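Local coordinates for protein putative superoxide reductase (Thermotoga maritima, PDB 3QZB) that probably reduces superoxide to hydrogen peroxide at an iron centre, with electrons delivered by rubredoxin, at residues 19-33 with 121-134. Sequence-based numbering, arbitrary orientation.
With FE (Fe (III) ion), chain B.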
loop_
_atom_site.group_PDB
_atom_site.type_symbol
_atom_site.label_atom_id
_atom_site.label_comp_id
_atom_site.label_asym_id
_atom_site.label_seq_id
_atom_site.Cartn_x
_atom_site.Cartn_y
_atom_site.Cartn_z
ATOM N N ILE A 19 17.082 -8.784 -5.789
ATOM C CA ILE A 19 15.900 -9.005 -6.646
ATOM C C ILE A 19 16.292 -10.095 -7.601
ATOM O O ILE A 19 17.229 -9.924 -8.366
ATOM C CB ILE A 19 15.460 -7.725 -7.425
ATOM C CG1 ILE A 19 15.164 -6.577 -6.460
ATOM C CG2 ILE A 19 14.267 -8.041 -8.335
ATOM C CD1 ILE A 19 14.918 -5.230 -7.158
ATOM N N LYS A 20 15.607 -11.220 -7.541
ATOM C CA LYS A 20 15.983 -12.393 -8.285
ATOM C C LYS A 20 15.118 -12.546 -9.541
ATOM O O LYS A 20 13.932 -12.315 -9.552
ATOM C CB LYS A 20 15.867 -13.627 -7.404
ATOM C CG LYS A 20 16.838 -13.605 -6.250
ATOM C CD LYS A 20 16.827 -14.804 -5.295
ATOM C CE LYS A 20 17.781 -14.565 -4.104
ATOM N NZ LYS A 20 19.219 -14.427 -4.520
ATOM N N THR A 21 15.734 -13.123 -10.555
ATOM C CA THR A 21 15.059 -13.577 -11.739
ATOM C C THR A 21 15.157 -15.109 -11.809
ATOM O O THR A 21 16.049 -15.742 -11.238
ATOM C CB THR A 21 15.730 -12.985 -13.003
ATOM O OG1 THR A 21 17.139 -13.271 -12.978
ATOM C CG2 THR A 21 15.509 -11.467 -13.100
ATOM N N GLU A 22 14.317 -15.704 -12.595
ATOM C CA GLU A 22 14.456 -17.100 -12.802
ATOM C C GLU A 22 13.436 -17.452 -13.830
ATOM O O GLU A 22 12.655 -16.632 -14.283
ATOM C CB GLU A 22 14.259 -17.881 -11.489
ATOM C CG GLU A 22 15.318 -18.980 -11.166
ATOM C CD GLU A 22 16.084 -19.490 -12.373
ATOM O OE1 GLU A 22 15.584 -20.364 -13.095
ATOM O OE2 GLU A 22 17.210 -18.999 -12.599
ATOM N N ASP A 23 13.518 -18.707 -14.230
ATOM C CA ASP A 23 12.561 -19.350 -15.118
ATOM C C ASP A 23 11.369 -19.847 -14.341
ATOM O O ASP A 23 11.499 -20.691 -13.477
ATOM C CB ASP A 23 13.287 -20.563 -15.701
ATOM C CG ASP A 23 12.508 -21.291 -16.773
ATOM O OD1 ASP A 23 11.306 -21.018 -16.962
ATOM O OD2 ASP A 23 13.148 -22.133 -17.461
ATOM N N PHE A 24 10.185 -19.349 -14.662
ATOM C CA PHE A 24 8.972 -19.765 -13.944
ATOM C C PHE A 24 8.664 -21.258 -14.056
ATOM O O PHE A 24 7.952 -21.808 -13.231
ATOM C CB PHE A 24 7.756 -18.930 -14.367
ATOM C CG PHE A 24 7.179 -19.298 -15.702
ATOM C CD1 PHE A 24 7.679 -18.755 -16.866
ATOM C CD2 PHE A 24 6.153 -20.245 -15.787
ATOM C CE1 PHE A 24 7.143 -19.091 -18.095
ATOM C CE2 PHE A 24 5.630 -20.605 -17.032
ATOM C CZ PHE A 24 6.111 -20.028 -18.170
ATOM N N LYS A 25 9.226 -21.908 -15.079
ATOM C CA LYS A 25 9.072 -23.353 -15.195
ATOM C C LYS A 25 9.910 -24.119 -14.172
ATOM O O LYS A 25 9.729 -25.324 -14.011
ATOM C CB LYS A 25 9.405 -23.818 -16.624
ATOM C CG LYS A 25 8.427 -23.244 -17.636
ATOM C CD LYS A 25 8.636 -23.705 -19.080
ATOM C CE LYS A 25 7.464 -23.169 -19.941
ATOM N NZ LYS A 25 7.469 -23.643 -21.364
ATOM N N LYS A 26 10.857 -23.437 -13.518
ATOM C CA LYS A 26 11.748 -24.038 -12.534
ATOM C C LYS A 26 11.565 -23.453 -11.147
ATOM O O LYS A 26 12.005 -24.056 -10.192
ATOM C CB LYS A 26 13.197 -23.815 -12.969
ATOM C CG LYS A 26 13.512 -24.559 -14.281
ATOM C CD LYS A 26 14.926 -24.388 -14.827
ATOM C CE LYS A 26 15.096 -25.201 -16.156
ATOM N NZ LYS A 26 16.436 -25.043 -16.825
ATOM N N GLU A 27 10.953 -22.281 -11.020
ATOM C CA GLU A 27 10.979 -21.482 -9.797
ATOM C C GLU A 27 9.590 -20.905 -9.528
ATOM O O GLU A 27 9.112 -20.033 -10.284
ATOM C CB GLU A 27 12.034 -20.388 -9.912
ATOM C CG GLU A 27 12.043 -19.394 -8.740
ATOM C CD GLU A 27 12.148 -20.039 -7.363
ATOM O OE1 GLU A 27 13.253 -20.603 -7.077
ATOM O OE2 GLU A 27 11.161 -19.980 -6.628
ATOM N N LYS A 28 8.927 -21.366 -8.458
ATOM C CA LYS A 28 7.595 -20.950 -8.101
ATOM C C LYS A 28 7.476 -19.441 -7.859
ATOM O O LYS A 28 6.376 -18.908 -7.998
ATOM C CB LYS A 28 7.131 -21.696 -6.862
ATOM C CG LYS A 28 7.892 -21.403 -5.592
ATOM C CD LYS A 28 7.400 -22.114 -4.352
ATOM C CE LYS A 28 7.460 -23.568 -4.364
ATOM N NZ LYS A 28 8.884 -23.963 -4.382
ATOM N N HIS A 29 8.538 -18.762 -7.442
ATOM C CA HIS A 29 8.426 -17.382 -7.059
ATOM C C HIS A 29 8.366 -16.390 -8.215
ATOM O O HIS A 29 8.074 -15.215 -7.971
ATOM C CB HIS A 29 9.584 -16.994 -6.151
ATOM C CG HIS A 29 9.518 -17.567 -4.786
ATOM N ND1 HIS A 29 10.218 -18.692 -4.394
ATOM C CD2 HIS A 29 8.770 -17.191 -3.734
ATOM C CE1 HIS A 29 9.909 -18.921 -3.119
ATOM N NE2 HIS A 29 9.008 -18.048 -2.707
ATOM N N VAL A 30 8.612 -16.812 -9.436
ATOM C CA VAL A 30 8.712 -15.849 -10.537
ATOM C C VAL A 30 7.318 -15.261 -10.825
ATOM O O VAL A 30 6.347 -16.004 -11.069
ATOM C CB VAL A 30 9.267 -16.509 -11.797
ATOM C CG1 VAL A 30 9.225 -15.501 -12.948
ATOM C CG2 VAL A 30 10.687 -17.079 -11.531
ATOM N N PRO A 31 7.197 -13.916 -10.877
ATOM C CA PRO A 31 5.891 -13.327 -11.269
ATOM C C PRO A 31 5.779 -13.399 -12.786
ATOM O O PRO A 31 6.668 -12.915 -13.486
ATOM C CB PRO A 31 5.982 -11.910 -10.721
ATOM C CG PRO A 31 7.431 -11.568 -10.767
ATOM C CD PRO A 31 8.166 -12.889 -10.463
ATOM N N VAL A 32 4.726 -14.019 -13.280
ATOM C CA VAL A 32 4.543 -14.248 -14.692
ATOM C C VAL A 32 3.534 -13.250 -15.274
ATOM O O VAL A 32 2.415 -13.152 -14.777
ATOM C CB VAL A 32 4.093 -15.677 -14.994
ATOM C CG1 VAL A 32 3.868 -15.859 -16.509
ATOM C CG2 VAL A 32 5.146 -16.679 -14.453
ATOM N N ILE A 33 3.988 -12.477 -16.259
ATOM C CA ILE A 33 3.183 -11.448 -16.926
ATOM C C ILE A 33 2.437 -12.057 -18.114
ATOM O O ILE A 33 3.060 -12.764 -18.931
ATOM C CB ILE A 33 4.096 -10.339 -17.458
ATOM C CG1 ILE A 33 4.809 -9.600 -16.309
ATOM C CG2 ILE A 33 3.244 -9.303 -18.260
ATOM C CD1 ILE A 33 6.045 -8.832 -16.747
ATOM N N ILE A 121 6.919 -3.580 -19.591
ATOM C CA ILE A 121 6.199 -3.911 -18.351
ATOM C C ILE A 121 7.174 -4.679 -17.442
ATOM O O ILE A 121 7.779 -5.647 -17.896
ATOM C CB ILE A 121 4.948 -4.767 -18.648
ATOM C CG1 ILE A 121 3.979 -4.072 -19.589
ATOM C CG2 ILE A 121 4.269 -5.215 -17.331
ATOM C CD1 ILE A 121 2.964 -5.021 -20.259
ATOM N N ILE A 122 7.330 -4.253 -16.204
ATOM C CA ILE A 122 8.165 -4.902 -15.197
ATOM C C ILE A 122 7.274 -5.308 -14.025
ATOM O O ILE A 122 6.537 -4.492 -13.485
ATOM C CB ILE A 122 9.314 -4.004 -14.727
ATOM C CG1 ILE A 122 10.212 -3.511 -15.889
ATOM C CG2 ILE A 122 10.172 -4.761 -13.708
ATOM C CD1 ILE A 122 11.200 -2.431 -15.456
ATOM N N ALA A 123 7.310 -6.587 -13.673
ATOM C CA ALA A 123 6.600 -7.101 -12.507
ATOM C C ALA A 123 7.632 -7.383 -11.395
ATOM O O ALA A 123 8.697 -7.964 -11.660
ATOM C CB ALA A 123 5.859 -8.391 -12.855
ATOM N N LEU A 124 7.271 -6.951 -10.195
ATOM C CA LEU A 124 8.080 -7.202 -8.987
ATOM C C LEU A 124 7.149 -7.831 -7.973
ATOM O O LEU A 124 6.064 -7.326 -7.695
ATOM C CB LEU A 124 8.616 -5.896 -8.460
ATOM C CG LEU A 124 9.584 -5.959 -7.254
ATOM C CD1 LEU A 124 10.886 -6.517 -7.619
ATOM C CD2 LEU A 124 9.714 -4.576 -6.611
ATOM N N SER A 125 7.576 -8.949 -7.368
ATOM C CA SER A 125 6.764 -9.591 -6.342
ATOM C C SER A 125 7.575 -9.871 -5.098
ATOM O O SER A 125 8.826 -9.928 -5.169
ATOM C CB SER A 125 6.123 -10.866 -6.882
ATOM O OG SER A 125 7.093 -11.769 -7.319
ATOM N N TYR A 126 6.897 -10.063 -3.987
ATOM C CA TYR A 126 7.526 -10.196 -2.684
ATOM C C TYR A 126 6.863 -11.331 -1.914
ATOM O O TYR A 126 5.664 -11.327 -1.698
ATOM C CB TYR A 126 7.373 -8.871 -1.896
ATOM C CG TYR A 126 8.000 -8.922 -0.527
ATOM C CD1 TYR A 126 9.361 -9.111 -0.357
ATOM C CD2 TYR A 126 7.223 -8.828 0.583
ATOM C CE1 TYR A 126 9.903 -9.233 0.918
ATOM C CE2 TYR A 126 7.751 -8.940 1.877
ATOM C CZ TYR A 126 9.087 -9.157 2.014
ATOM O OH TYR A 126 9.660 -9.331 3.276
ATOM N N CYS A 127 7.713 -12.275 -1.472
ATOM C CA CYS A 127 7.345 -13.352 -0.552
ATOM C C CYS A 127 7.764 -12.944 0.833
ATOM O O CYS A 127 8.784 -12.293 1.032
ATOM C CB CYS A 127 8.058 -14.625 -1.001
ATOM S SG CYS A 127 7.756 -15.978 0.197
ATOM N N ASN A 128 6.944 -13.282 1.811
ATOM C CA ASN A 128 7.252 -12.893 3.206
ATOM C C ASN A 128 8.534 -13.529 3.760
ATOM O O ASN A 128 9.090 -12.987 4.718
ATOM C CB ASN A 128 6.082 -13.102 4.150
ATOM C CG ASN A 128 5.842 -14.541 4.505
ATOM O OD1 ASN A 128 6.092 -15.450 3.707
ATOM N ND2 ASN A 128 5.302 -14.776 5.709
ATOM N N ILE A 129 9.040 -14.617 3.142
ATOM C CA ILE A 129 10.283 -15.215 3.599
ATOM C C ILE A 129 11.311 -15.425 2.502
ATOM O O ILE A 129 12.457 -15.713 2.800
ATOM C CB ILE A 129 10.026 -16.559 4.372
ATOM C CG1 ILE A 129 9.536 -17.655 3.441
ATOM C CG2 ILE A 129 9.113 -16.299 5.547
ATOM C CD1 ILE A 129 9.208 -18.978 4.150
ATOM N N HIS A 130 10.948 -15.286 1.204
ATOM C CA HIS A 130 11.866 -15.514 0.111
ATOM C C HIS A 130 12.148 -14.260 -0.738
ATOM O O HIS A 130 12.633 -14.362 -1.877
ATOM C CB HIS A 130 11.369 -16.630 -0.813
ATOM C CG HIS A 130 11.266 -17.964 -0.125
ATOM N ND1 HIS A 130 10.071 -18.671 -0.006
ATOM C CD2 HIS A 130 12.235 -18.740 0.449
ATOM C CE1 HIS A 130 10.333 -19.802 0.615
ATOM N NE2 HIS A 130 11.613 -19.882 0.902
ATOM N N GLY A 131 11.883 -13.090 -0.157
ATOM C CA GLY A 131 12.309 -11.846 -0.776
ATOM C C GLY A 131 11.672 -11.521 -2.117
ATOM O O GLY A 131 10.508 -11.841 -2.377
ATOM N N LEU A 132 12.408 -10.742 -2.903
ATOM C CA LEU A 132 11.955 -10.088 -4.114
ATOM C C LEU A 132 12.321 -10.866 -5.378
ATOM O O LEU A 132 13.431 -11.421 -5.515
ATOM C CB LEU A 132 12.614 -8.693 -4.232
ATOM C CG LEU A 132 12.127 -7.676 -3.168
ATOM C CD1 LEU A 132 13.067 -6.412 -3.247
ATOM C CD2 LEU A 132 10.706 -7.271 -3.352
ATOM N N TRP A 133 11.413 -10.774 -6.363
ATOM C CA TRP A 133 11.496 -11.462 -7.635
ATOM C C TRP A 133 10.949 -10.552 -8.710
ATOM O O TRP A 133 10.015 -9.789 -8.471
ATOM C CB TRP A 133 10.621 -12.750 -7.567
ATOM C CG TRP A 133 11.099 -13.670 -6.500
ATOM C CD1 TRP A 133 10.855 -13.555 -5.154
ATOM C CD2 TRP A 133 12.019 -14.752 -6.637
ATOM N NE1 TRP A 133 11.536 -14.532 -4.473
ATOM C CE2 TRP A 133 12.289 -15.242 -5.356
ATOM C CE3 TRP A 133 12.662 -15.330 -7.734
ATOM C CZ2 TRP A 133 13.125 -16.359 -5.142
ATOM C CZ3 TRP A 133 13.488 -16.410 -7.530
ATOM C CH2 TRP A 133 13.748 -16.898 -6.250
ATOM N N GLU A 134 11.486 -10.677 -9.926
ATOM C CA GLU A 134 11.036 -9.835 -11.047
ATOM C C GLU A 134 10.957 -10.566 -12.358
ATOM O O GLU A 134 11.583 -11.635 -12.548
ATOM C CB GLU A 134 11.920 -8.588 -11.208
ATOM C CG GLU A 134 13.291 -8.843 -11.690
ATOM C CD GLU A 134 14.055 -7.550 -11.913
ATOM O OE1 GLU A 134 13.522 -6.581 -12.467
ATOM O OE2 GLU A 134 15.246 -7.542 -11.640
HETATM FE FE FE B . 8.107 -18.083 -0.745
HETATM O O HOH W 1 16.931 -9.422 -11.099
HETATM O O HOH W 2 12.049 -13.988 -11.093
HETATM O O HOH W 3 12.108 -13.744 -14.449
HETATM O O HOH W 4 7.449 -13.930 -5.670
#
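H29 meets C127 and H130 at the iron ion, in the four-histidine, one-cysteine site of the superoxide reductase beta-sandwich. H29 NE2 binds iron at 2.2 Å and C127 SG at 2.3 Å. H130 ND1 is a third ligand, and H57 and H63 complete the site. C127 SG and H130 ND1 lie at the edge of the H29 ring, near its plane.

Hydrogen bonds position two of the ligands. E27 OE2 accepts from both H29 ND1 (2.7 Å) and H29 N. The ND1 bond, with the iron bond at NE2, fixes the turn of the imidazole; the H29 N bond holds the E27 carboxylate in place. I129 N points at C127 SG almost straight, at 169°, a second-shell contact to the ligand sulfur.

Aromatic packing joins the iron loop to the sheet. W133 is clasped between H29 and K20. H29 CB sits over its five-membered ring, 3.3 Å from the centroid, and the imidazole forms an offset stack with that ring, planes at 12°. K20 CB lies over the opposite face, on the six-membered ring. W133 CG is anti to its own carbonyl carbon (chi1 -61°), which swings the indole under H29. A leucine in place of W133 is likely to leave the H29 ring without its stacking partner and K20 CB without the aromatic face it packs on.

Apolar contacts continue away from the iron. P31 CD packs on W133 CB, and I33 CG1 on A123 CB, bridging the two sheets.

Strand 19-20 runs parallel to strand 131-141. K20 N donates to L132 O, and K20 O accepts from E134 N. Between the segments, a water donates to H29 O and hydrogen-bonds S125 OG, 2.7 Å from each.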